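Local coordinates for HTH marR-type domain-containing protein (Streptococcus agalactiae serotype III, PDB 7DVR) that senses heme, which it binds through an axial protein ligand, and probably regulates transcription as a DNA-binding protein of the MarR family, at residues 41-46 / 98-103; 54-59 / 64-69; 72-75 / 80-83; 82-85 / 91-94. One frame throughout, in Å; residues are numbered along the deposited sequence.

Contact 1. Residues 41-46 / 98-103; sequences HLYKHP and LGKQKA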
loop_
_atom_site.group_PDB
_atom_site.type_symbol
_atom_site.label_atom_id
_atom_site.label_comp_id
_atom_site.label_asym_id
_atom_site.label_seq_id
_atom_site.Cartn_x
_atom_site.Cartn_y
_atom_site.Cartn_z
ATOM N N HIS A 41 -21.657 9.344 -14.257
ATOM C CA HIS A 41 -22.941 8.611 -14.396
ATOM C C HIS A 41 -24.035 9.571 -14.866
ATOM O O HIS A 41 -24.659 9.297 -15.943
ATOM C CB HIS A 41 -23.337 7.877 -13.133
ATOM C CG HIS A 41 -24.377 6.828 -13.407
ATOM N ND1 HIS A 41 -24.030 5.516 -13.723
ATOM C CD2 HIS A 41 -25.727 6.881 -13.450
ATOM C CE1 HIS A 41 -25.126 4.798 -13.945
ATOM N NE2 HIS A 41 -26.196 5.603 -13.769
ATOM N N LEU A 42 -24.237 10.668 -14.143
ATOM C CA LEU A 42 -25.158 11.741 -14.566
ATOM C C LEU A 42 -24.876 12.141 -16.009
ATOM O O LEU A 42 -25.817 12.228 -16.819
ATOM C CB LEU A 42 -25.085 12.936 -13.607
ATOM C CG LEU A 42 -25.617 12.683 -12.203
ATOM C CD1 LEU A 42 -25.313 13.770 -11.188
ATOM C CD2 LEU A 42 -27.142 12.432 -12.257
ATOM N N TYR A 43 -23.616 12.399 -16.344
ATOM C CA TYR A 43 -23.277 13.021 -17.646
ATOM C C TYR A 43 -23.614 12.040 -18.765
ATOM O O TYR A 43 -24.095 12.464 -19.842
ATOM C CB TYR A 43 -21.803 13.365 -17.729
ATOM C CG TYR A 43 -21.455 14.226 -18.931
ATOM C CD1 TYR A 43 -21.924 15.530 -19.057
ATOM C CD2 TYR A 43 -20.694 13.718 -19.968
ATOM C CE1 TYR A 43 -21.612 16.321 -20.166
ATOM C CE2 TYR A 43 -20.356 14.498 -21.072
ATOM C CZ TYR A 43 -20.821 15.798 -21.182
ATOM O OH TYR A 43 -20.499 16.511 -22.301
ATOM N N LYS A 44 -23.417 10.752 -18.489
ATOM C CA LYS A 44 -23.475 9.737 -19.573
ATOM C C LYS A 44 -24.891 9.181 -19.718
ATOM O O LYS A 44 -25.148 8.472 -20.690
ATOM C CB LYS A 44 -22.399 8.672 -19.383
ATOM C CG LYS A 44 -20.988 9.163 -19.725
ATOM C CD LYS A 44 -20.001 8.045 -19.987
ATOM C CE LYS A 44 -19.292 7.526 -18.749
ATOM N NZ LYS A 44 -17.857 7.247 -18.997
ATOM N N HIS A 45 -25.789 9.496 -18.800
ATOM C CA HIS A 45 -27.203 9.038 -18.871
ATOM C C HIS A 45 -28.170 10.191 -18.614
ATOM O O HIS A 45 -29.059 10.058 -17.793
ATOM C CB HIS A 45 -27.408 7.878 -17.878
ATOM C CG HIS A 45 -26.415 6.768 -18.013
ATOM N ND1 HIS A 45 -26.303 6.027 -19.180
ATOM C CD2 HIS A 45 -25.523 6.237 -17.138
ATOM C CE1 HIS A 45 -25.379 5.100 -19.020
ATOM N NE2 HIS A 45 -24.863 5.232 -17.782
ATOM N N PRO A 46 -28.184 11.258 -19.431
ATOM C CA PRO A 46 -29.049 12.423 -19.196
ATOM C C PRO A 46 -30.560 12.160 -19.388
ATOM O O PRO A 46 -31.343 12.885 -18.777
ATOM C CB PRO A 46 -28.557 13.437 -20.208
ATOM C CG PRO A 46 -28.002 12.582 -21.347
ATOM C CD PRO A 46 -27.430 11.346 -20.694
ATOM N N LEU A 98 -21.246 23.655 -14.478
ATOM C CA LEU A 98 -19.881 23.436 -13.920
ATOM C C LEU A 98 -19.632 21.940 -13.764
ATOM O O LEU A 98 -18.530 21.483 -14.071
ATOM C CB LEU A 98 -19.741 24.055 -12.523
ATOM C CG LEU A 98 -18.353 23.807 -11.920
ATOM C CD1 LEU A 98 -17.266 24.411 -12.809
ATOM C CD2 LEU A 98 -18.253 24.341 -10.506
ATOM N N GLY A 99 -20.670 21.191 -13.426
ATOM C CA GLY A 99 -20.464 19.776 -13.142
ATOM C C GLY A 99 -20.220 19.189 -14.513
ATOM O O GLY A 99 -19.537 18.231 -14.623
ATOM N N LYS A 100 -20.815 19.746 -15.551
ATOM C CA LYS A 100 -20.691 19.189 -16.914
ATOM C C LYS A 100 -19.268 19.474 -17.521
ATOM O O LYS A 100 -18.618 18.595 -18.204
ATOM C CB LYS A 100 -21.760 19.867 -17.749
ATOM C CG LYS A 100 -23.177 19.399 -17.547
ATOM C CD LYS A 100 -24.177 20.198 -18.310
ATOM C CE LYS A 100 -25.574 19.702 -18.019
ATOM N NZ LYS A 100 -26.631 20.190 -18.924
ATOM N N GLN A 101 -18.818 20.692 -17.404
ATOM C CA GLN A 101 -17.385 21.044 -17.656
ATOM C C GLN A 101 -16.432 20.077 -16.917
ATOM O O GLN A 101 -15.489 19.479 -17.585
ATOM C CB GLN A 101 -17.154 22.482 -17.170
ATOM C CG GLN A 101 -18.076 23.492 -17.833
ATOM C CD GLN A 101 -17.361 24.718 -18.328
ATOM O OE1 GLN A 101 -16.485 25.245 -17.635
ATOM N NE2 GLN A 101 -17.731 25.172 -19.522
ATOM N N LYS A 102 -16.589 19.950 -15.591
ATOM C CA LYS A 102 -15.820 19.009 -14.779
ATOM C C LYS A 102 -15.890 17.638 -15.389
ATOM O O LYS A 102 -14.910 16.959 -15.325
ATOM C CB LYS A 102 -16.321 18.925 -13.350
ATOM C CG LYS A 102 -16.069 20.147 -12.536
ATOM C CD LYS A 102 -14.584 20.424 -12.383
ATOM C CE LYS A 102 -14.370 21.526 -11.395
ATOM N NZ LYS A 102 -13.044 22.141 -11.641
ATOM N N ALA A 103 -17.074 17.153 -15.825
ATOM C CA ALA A 103 -17.184 15.811 -16.426
ATOM C C ALA A 103 -16.304 15.669 -17.681
ATOM O O ALA A 103 -15.680 14.605 -17.863
ATOM C CB ALA A 103 -18.617 15.533 -16.781
#

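Contact 2. Residues 54-59 / 64-69; sequences DAEEIL and SVASNL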
loop_
_atom_site.group_PDB
_atom_site.type_symbol
_atom_site.label_atom_id
_atom_site.label_comp_id
_atom_site.label_asym_id
_atom_site.label_seq_id
_atom_site.Cartn_x
_atom_site.Cartn_y
_atom_site.Cartn_z
ATOM N N ASP A 54 -30.705 6.209 -5.543
ATOM C CA ASP A 54 -29.988 5.571 -6.672
ATOM C C ASP A 54 -28.498 5.674 -6.384
ATOM O O ASP A 54 -27.755 4.699 -6.674
ATOM C CB ASP A 54 -30.404 6.157 -8.027
ATOM C CG ASP A 54 -31.863 5.910 -8.393
ATOM O OD1 ASP A 54 -32.328 4.805 -8.236
ATOM O OD2 ASP A 54 -32.509 6.820 -8.863
ATOM N N ALA A 55 -28.052 6.825 -5.862
ATOM C CA ALA A 55 -26.607 7.011 -5.582
ATOM C C ALA A 55 -26.099 5.899 -4.640
ATOM O O ALA A 55 -25.102 5.226 -4.988
ATOM C CB ALA A 55 -26.331 8.396 -5.047
ATOM N N GLU A 56 -26.772 5.687 -3.501
ATOM C CA GLU A 56 -26.463 4.574 -2.548
ATOM C C GLU A 56 -26.291 3.251 -3.302
ATOM O O GLU A 56 -25.289 2.545 -3.107
ATOM C CB GLU A 56 -27.586 4.334 -1.528
ATOM C CG GLU A 56 -27.873 5.488 -0.591
ATOM C CD GLU A 56 -29.247 5.497 0.065
ATOM O OE1 GLU A 56 -29.765 4.448 0.361
ATOM O OE2 GLU A 56 -29.775 6.581 0.275
ATOM N N GLU A 57 -27.280 2.877 -4.109
ATOM C CA GLU A 57 -27.224 1.571 -4.785
ATOM C C GLU A 57 -26.039 1.544 -5.719
ATOM O O GLU A 57 -25.386 0.543 -5.726
ATOM C CB GLU A 57 -28.516 1.226 -5.512
ATOM C CG GLU A 57 -29.579 0.800 -4.544
ATOM C CD GLU A 57 -30.991 0.881 -5.088
ATOM O OE1 GLU A 57 -31.246 0.290 -6.156
ATOM O OE2 GLU A 57 -31.831 1.507 -4.436
ATOM N N ILE A 58 -25.824 2.597 -6.498
ATOM C CA ILE A 58 -24.751 2.630 -7.536
ATOM C C ILE A 58 -23.372 2.506 -6.891
ATOM O O ILE A 58 -22.484 1.898 -7.519
ATOM C CB ILE A 58 -24.828 3.921 -8.356
ATOM C CG1 ILE A 58 -26.102 4.000 -9.202
ATOM C CG2 ILE A 58 -23.603 4.078 -9.232
ATOM C CD1 ILE A 58 -26.472 5.434 -9.584
ATOM N N LEU A 59 -23.168 3.090 -5.712
ATOM C CA LEU A 59 -21.833 3.057 -5.043
ATOM C C LEU A 59 -21.773 2.055 -3.879
ATOM O O LEU A 59 -20.759 2.037 -3.170
ATOM C CB LEU A 59 -21.558 4.455 -4.524
ATOM C CG LEU A 59 -21.418 5.524 -5.595
ATOM C CD1 LEU A 59 -21.283 6.866 -4.913
ATOM C CD2 LEU A 59 -20.210 5.268 -6.504
ATOM N N SER A 64 -26.456 7.519 5.047
ATOM C CA SER A 64 -25.717 8.589 5.761
ATOM C C SER A 64 -24.487 9.035 4.956
ATOM O O SER A 64 -24.165 10.218 4.930
ATOM C CB SER A 64 -25.244 8.061 7.054
ATOM O OG SER A 64 -24.327 7.008 6.786
ATOM N N VAL A 65 -23.776 8.089 4.363
ATOM C CA VAL A 65 -22.527 8.353 3.596
ATOM C C VAL A 65 -22.975 9.041 2.303
ATOM O O VAL A 65 -22.452 10.160 1.994
ATOM C CB VAL A 65 -21.738 7.042 3.371
ATOM C CG1 VAL A 65 -20.490 7.230 2.517
ATOM C CG2 VAL A 65 -21.366 6.386 4.707
ATOM N N ALA A 66 -23.954 8.428 1.600
ATOM C CA ALA A 66 -24.515 8.932 0.320
ATOM C C ALA A 66 -24.902 10.382 0.497
ATOM O O ALA A 66 -24.702 11.204 -0.409
ATOM C CB ALA A 66 -25.735 8.166 -0.117
ATOM N N SER A 67 -25.522 10.645 1.626
ATOM C CA SER A 67 -26.041 11.972 1.957
ATOM C C SER A 67 -24.864 12.942 2.162
ATOM O O SER A 67 -24.958 14.166 1.810
ATOM C CB SER A 67 -26.896 11.863 3.154
ATOM O OG SER A 67 -27.178 13.177 3.603
ATOM N N ASN A 68 -23.783 12.450 2.760
ATOM C CA ASN A 68 -22.637 13.352 3.018
ATOM C C ASN A 68 -21.988 13.632 1.681
ATOM O O ASN A 68 -21.632 14.787 1.429
ATOM C CB ASN A 68 -21.634 12.761 3.991
ATOM C CG ASN A 68 -22.143 12.831 5.416
ATOM O OD1 ASN A 68 -22.201 11.819 6.113
ATOM N ND2 ASN A 68 -22.525 14.025 5.848
ATOM N N LEU A 69 -21.794 12.580 0.900
ATOM C CA LEU A 69 -21.215 12.699 -0.450
ATOM C C LEU A 69 -21.982 13.715 -1.288
ATOM O O LEU A 69 -21.309 14.562 -1.872
ATOM C CB LEU A 69 -21.225 11.353 -1.152
ATOM C CG LEU A 69 -20.729 11.391 -2.587
ATOM C CD1 LEU A 69 -19.253 11.768 -2.596
ATOM C CD2 LEU A 69 -20.964 10.050 -3.271
#

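Contact 3. Residues 72-75 / 80-83; sequences RMEK and AIVP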
loop_
_atom_site.group_PDB
_atom_site.type_symbol
_atom_site.label_atom_id
_atom_site.label_comp_id
_atom_site.label_asym_id
_atom_site.label_seq_id
_atom_site.Cartn_x
_atom_site.Cartn_y
_atom_site.Cartn_z
ATOM N N ARG A 72 -21.617 17.478 -0.291
ATOM C CA ARG A 72 -20.268 17.972 -0.674
ATOM C C ARG A 72 -20.162 18.162 -2.187
ATOM O O ARG A 72 -19.452 19.051 -2.627
ATOM C CB ARG A 72 -19.197 16.984 -0.237
ATOM C CG ARG A 72 -18.672 17.272 1.157
ATOM C CD ARG A 72 -18.252 15.968 1.800
ATOM N NE ARG A 72 -17.357 15.203 0.942
ATOM C CZ ARG A 72 -17.285 13.872 0.880
ATOM N NH1 ARG A 72 -18.089 13.111 1.604
ATOM N NH2 ARG A 72 -16.399 13.303 0.080
ATOM N N MET A 73 -20.848 17.358 -2.986
ATOM C CA MET A 73 -20.874 17.579 -4.450
ATOM C C MET A 73 -21.592 18.895 -4.735
ATOM O O MET A 73 -21.100 19.654 -5.533
ATOM C CB MET A 73 -21.544 16.412 -5.168
ATOM C CG MET A 73 -20.708 15.155 -5.099
ATOM S SD MET A 73 -21.554 13.706 -5.755
ATOM C CE MET A 73 -21.358 14.097 -7.495
ATOM N N GLU A 74 -22.684 19.161 -4.029
ATOM C CA GLU A 74 -23.465 20.416 -4.115
ATOM C C GLU A 74 -22.572 21.580 -3.673
ATOM O O GLU A 74 -22.499 22.555 -4.432
ATOM C CB GLU A 74 -24.744 20.361 -3.276
ATOM C CG GLU A 74 -25.631 21.588 -3.387
ATOM C CD GLU A 74 -27.061 21.389 -2.891
ATOM O OE1 GLU A 74 -27.210 20.911 -1.750
ATOM O OE2 GLU A 74 -28.060 21.680 -3.670
ATOM N N LYS A 75 -21.942 21.462 -2.506
ATOM C CA LYS A 75 -20.953 22.468 -1.975
ATOM C C LYS A 75 -19.952 22.827 -3.056
ATOM O O LYS A 75 -19.718 24.020 -3.318
ATOM C CB LYS A 75 -20.224 21.939 -0.738
ATOM C CG LYS A 75 -20.915 22.286 0.577
ATOM C CD LYS A 75 -20.581 21.379 1.768
ATOM C CE LYS A 75 -21.324 21.739 3.044
ATOM N NZ LYS A 75 -20.669 22.853 3.785
ATOM N N ALA A 80 -27.059 20.135 -8.473
ATOM C CA ALA A 80 -28.152 20.731 -7.681
ATOM C C ALA A 80 -29.047 19.581 -7.183
ATOM O O ALA A 80 -29.184 18.519 -7.843
ATOM C CB ALA A 80 -28.960 21.668 -8.531
ATOM N N ILE A 81 -29.517 19.716 -5.957
ATOM C CA ILE A 81 -30.304 18.665 -5.245
ATOM C C ILE A 81 -31.725 19.202 -5.245
ATOM O O ILE A 81 -31.946 20.197 -4.526
ATOM C CB ILE A 81 -29.883 18.434 -3.775
ATOM C CG1 ILE A 81 -28.466 17.876 -3.580
ATOM C CG2 ILE A 81 -30.929 17.557 -3.074
ATOM C CD1 ILE A 81 -28.004 17.878 -2.129
ATOM N N VAL A 82 -32.677 18.576 -5.916
ATOM C CA VAL A 82 -34.030 19.191 -5.971
ATOM C C VAL A 82 -35.038 18.104 -5.635
ATOM O O VAL A 82 -35.074 17.048 -6.264
ATOM C CB VAL A 82 -34.311 19.782 -7.361
ATOM C CG1 VAL A 82 -35.753 20.240 -7.476
ATOM C CG2 VAL A 82 -33.305 20.859 -7.766
ATOM N N PRO A 83 -35.842 18.265 -4.587
ATOM C CA PRO A 83 -36.847 17.215 -4.293
ATOM C C PRO A 83 -37.810 16.911 -5.457
ATOM O O PRO A 83 -38.132 17.833 -6.233
ATOM C CB PRO A 83 -37.587 17.818 -3.114
ATOM C CG PRO A 83 -36.671 18.848 -2.505
ATOM C CD PRO A 83 -35.952 19.435 -3.692
#

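Contact 4. Residues 82-85 / 91-94; sequences VPSK and KYLY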
loop_
_atom_site.group_PDB
_atom_site.type_symbol
_atom_site.label_atom_id
_atom_site.label_comp_id
_atom_site.label_asym_id
_atom_site.label_seq_id
_atom_site.Cartn_x
_atom_site.Cartn_y
_atom_site.Cartn_z
ATOM N N VAL A 82 -32.677 18.576 -5.916
ATOM C CA VAL A 82 -34.030 19.191 -5.971
ATOM C C VAL A 82 -35.038 18.104 -5.635
ATOM O O VAL A 82 -35.074 17.048 -6.264
ATOM C CB VAL A 82 -34.311 19.782 -7.361
ATOM C CG1 VAL A 82 -35.753 20.240 -7.476
ATOM C CG2 VAL A 82 -33.305 20.859 -7.766
ATOM N N PRO A 83 -35.842 18.265 -4.587
ATOM C CA PRO A 83 -36.847 17.215 -4.293
ATOM C C PRO A 83 -37.810 16.911 -5.457
ATOM O O PRO A 83 -38.132 17.833 -6.233
ATOM C CB PRO A 83 -37.587 17.818 -3.114
ATOM C CG PRO A 83 -36.671 18.848 -2.505
ATOM C CD PRO A 83 -35.952 19.435 -3.692
ATOM N N SER A 84 -38.309 15.672 -5.546
ATOM C CA SER A 84 -39.305 15.252 -6.564
ATOM C C SER A 84 -40.525 16.158 -6.411
ATOM O O SER A 84 -40.928 16.401 -5.267
ATOM C CB SER A 84 -39.641 13.797 -6.437
ATOM O OG SER A 84 -40.679 13.435 -7.331
ATOM N N LYS A 85 -41.061 16.664 -7.516
ATOM C CA LYS A 85 -42.225 17.585 -7.520
ATOM C C LYS A 85 -43.466 16.837 -7.013
ATOM O O LYS A 85 -44.291 17.427 -6.310
ATOM C CB LYS A 85 -42.512 18.050 -8.943
ATOM C CG LYS A 85 -43.787 18.867 -9.106
ATOM C CD LYS A 85 -43.586 20.359 -8.939
ATOM C CE LYS A 85 -44.840 21.073 -8.491
ATOM N NZ LYS A 85 -44.507 22.223 -7.620
ATOM N N LYS A 91 -35.175 12.778 -3.343
ATOM C CA LYS A 91 -34.270 13.893 -3.699
ATOM C C LYS A 91 -33.636 13.525 -5.010
ATOM O O LYS A 91 -32.874 12.548 -5.010
ATOM C CB LYS A 91 -33.125 14.066 -2.701
ATOM C CG LYS A 91 -33.500 14.495 -1.298
ATOM C CD LYS A 91 -34.576 15.556 -1.194
ATOM C CE LYS A 91 -35.262 15.479 0.152
ATOM N NZ LYS A 91 -36.433 16.386 0.235
ATOM N N TYR A 92 -33.774 14.372 -6.040
ATOM C CA TYR A 92 -33.081 14.069 -7.291
ATOM C C TYR A 92 -31.867 15.033 -7.459
ATOM O O TYR A 92 -31.865 16.139 -6.896
ATOM C CB TYR A 92 -34.017 14.275 -8.462
ATOM C CG TYR A 92 -34.980 13.129 -8.755
ATOM C CD1 TYR A 92 -34.531 11.848 -9.117
ATOM C CD2 TYR A 92 -36.317 13.363 -8.634
ATOM C CE1 TYR A 92 -35.411 10.792 -9.318
ATOM C CE2 TYR A 92 -37.214 12.298 -8.781
ATOM C CZ TYR A 92 -36.765 11.051 -9.189
ATOM O OH TYR A 92 -37.768 10.137 -9.450
ATOM N N LEU A 93 -30.832 14.529 -8.127
ATOM C CA LEU A 93 -29.539 15.150 -8.412
ATOM C C LEU A 93 -29.439 15.547 -9.888
ATOM O O LEU A 93 -29.634 14.652 -10.772
ATOM C CB LEU A 93 -28.379 14.200 -8.047
ATOM C CG LEU A 93 -28.550 13.424 -6.734
ATOM C CD1 LEU A 93 -27.334 12.703 -6.289
ATOM C CD2 LEU A 93 -28.863 14.392 -5.644
ATOM N N TYR A 94 -28.919 16.758 -10.168
ATOM C CA TYR A 94 -28.763 17.232 -11.559
ATOM C C TYR A 94 -27.437 17.933 -11.673
ATOM O O TYR A 94 -27.060 18.667 -10.766
ATOM C CB TYR A 94 -29.809 18.232 -11.998
ATOM C CG TYR A 94 -31.219 17.719 -11.777
ATOM C CD1 TYR A 94 -31.851 16.856 -12.679
ATOM C CD2 TYR A 94 -31.853 17.977 -10.580
ATOM C CE1 TYR A 94 -33.114 16.330 -12.419
ATOM C CE2 TYR A 94 -33.174 17.498 -10.358
ATOM C CZ TYR A 94 -33.792 16.673 -11.269
ATOM O OH TYR A 94 -35.074 16.233 -11.047
HETATM O O HOH W 1 -36.582 17.102 -9.151
HETATM O O HOH W 2 -40.118 10.259 -8.181
#

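Contact 1. Residues 41-46 / 98-103
Y43 and A103 make the main touch here. The methyl of A103 sits over one face of the Y43 ring. A103 CB lies 4.2 Å from the ring centroid, 25° off the ring normal, which is a CH-pi contact. The methyl is offset from the centre toward the CG side of the rim, and its nearest ring atom is Y43 CG, with A103 CB at 3.8 Å. K100, one turn earlier, comes in at the phenol half of the ring. Its carbonyl K100 O is 4.2 Å from Y43 CE1 and approaches obliquely. K100 CB is at 4.3 Å from the same Y43 CE1, but the rest of the lysine chain leads away. The ring gets there because Y43 CG stands anti to the backbone N (chi1 -170°), which swings it out of helix 34-44 toward helix 97-117. In this MarR-type fold the contact joins the end of a helix of the DNA-binding domain to the start of the long helix that follows the wing. The K100 carbonyl also accepts a hydrogen bond from T104 OG1. A103 is buried and packs further on V39 and M40 of helix 34-44. L95, at the end of strand 91-95, touches Y43, L42 and K100, and so fills in beside the two helices. Past Y43 the helix finishes: H45 is the first residue to leave helical backbone angles. Its ring turns back on the helix, and H45 CD2 lies 3.4 Å above the plane of the H41 imidazole, over its centre.

Contact 2. Residues 54-59 / 64-69
E56 and A66 mark the closest approach of the two backbones, with their CA atoms 5.6 Å apart. Both segments are helical, and each is held by its own backbone bonds, such as L59 N to A55 O and L69 N to V65 O. The contact between them is made by side chains. At the CA approach, E56 uses the aliphatic part of its chain: E56 CG is 3.5 Å from the methyl of A66. Beyond CG the extended chain leads the carboxylate away from the alanine. These two helices, 52-59 and 63-75, with the short turn between them, are the helix-turn-helix of the MarR family. The second corresponds to the recognition helix, which in relatives enters the major groove of DNA. One turn further along each helix, L59 and L69 meet tip to tip, with L59 CD1 3.6 Å from L69 CD2. L69 CG is anti to the backbone N (chi1 176°), which turns the branch toward L59. The pair does not pack alone. L38 of helix 34-44 touches both leucines, while H37 touches L59 and Q35 touches L69. At the start of helix 63-75, S64 OG is hydrogen-bonded to S62 OG in the turn.

Contact 3. Residues 72-75 / 80-83
E74 and I81 meet because the glutamate is stretched to its full length. Its CG stands anti to the backbone N (chi1 -177°), and the chain stays extended at chi2, so the carboxylate leaves helix 63-75 and reaches strand 79-83. I81 turns its CG1 branch beside its own backbone N (chi1 -65°), next to the arriving carboxylate. The two side chains cross at about a right angle. The two carboxylate oxygens have different neighbours. E74 OE2 accepts a weak hydrogen bond from the backbone amide I81 N, 3.3 Å away, with an N-H...O angle of 146°. E74 OE1 lies against the end of the isoleucine, 3.2 Å from I81 CD1, a tight approach for an oxygen and a methyl. A80 adds its CA, 4.1 Å from E74 OE2. The strand is an outer one of the small sheet. A80 pairs through its backbone with Y94 of strand 91-95, while the I81 amide serves the glutamate. The I81 side chain also packs on K91 and L93. The contact bridges the end of the probable recognition helix and the first strand of the wing, across the turn that links them. One weak bond to a backbone N-H, with hydrocarbon beside the other oxygen, is the polar link between these segments; the carboxylate is probably ionised at this surface position.

Contact 4. Residues 82-85 / 91-94
V82 meets the edge of the Y94 ring, not its face: V82 CB lies 3.9 Å from Y94 CE2, near the ring plane. S84 stands beside the other tyrosine. S84 CB is 3.7 Å from Y92 CE2 and approaches the ring obliquely. P83 points to the opposite face of the sheet and has K91 for company. The lysine chain bends at chi2 (-41°), which folds its end back over the proline, and the two side chains cross obliquely. K91 NZ comes to 3.7 Å from P83 CG, so the ammonium end rests by the pyrrolidine carbons. The backbone fixes this arrangement. V82 and Y92 form an antiparallel hydrogen-bonded pair, and P83 and K91 the non-hydrogen-bonded pair next to it. V82 N gives a short bond of 2.7 Å to Y92 O. Y92 N returns one of 3.0 Å to V82 O, reaching it from 44° above the carbonyl plane. The strands are the two arms of the hairpin that forms the wing, which in MarR relatives typically reaches the minor groove of DNA. S84 OG is hydrogen-bonded to T86 OG1 in the loop. S84 OG is also weakly hydrogen-bonded to a water that is hydrogen-bonded to Y92 OH at 2.7 Å. A second water, in the plane of the Y94 ring, is 2.6 Å from Y94 OH and donates to V82 O. That carbonyl therefore takes two hydrogen bonds, one from an amide and one from water. Each phenol thus reaches the facing segment through one water, the link to S84 being weak.

Contacts 2 to 4 lie within the winged helix-turn-helix; contact 1 joins it to helix 97-117, which carries the heme ligand H114 farther along. Contact 1 closes the widest loop, and the other three are nested within it. Inside it, contact 2 closes before contact 3 opens, and contact 3 passes into contact 4. Contacts 2 and 3 share helix 63-75, with centres about 12 Å apart. Contacts 3 and 4 share V82 and P83 of strand 79-83, with centres about 9 Å apart. Contact 1 touches contact 2 through H41 and I58, and contact 4 through L42 and L93. The helix-turn-helix and wing thus form a probable DNA-binding unit, joined to the helix whose later part binds heme.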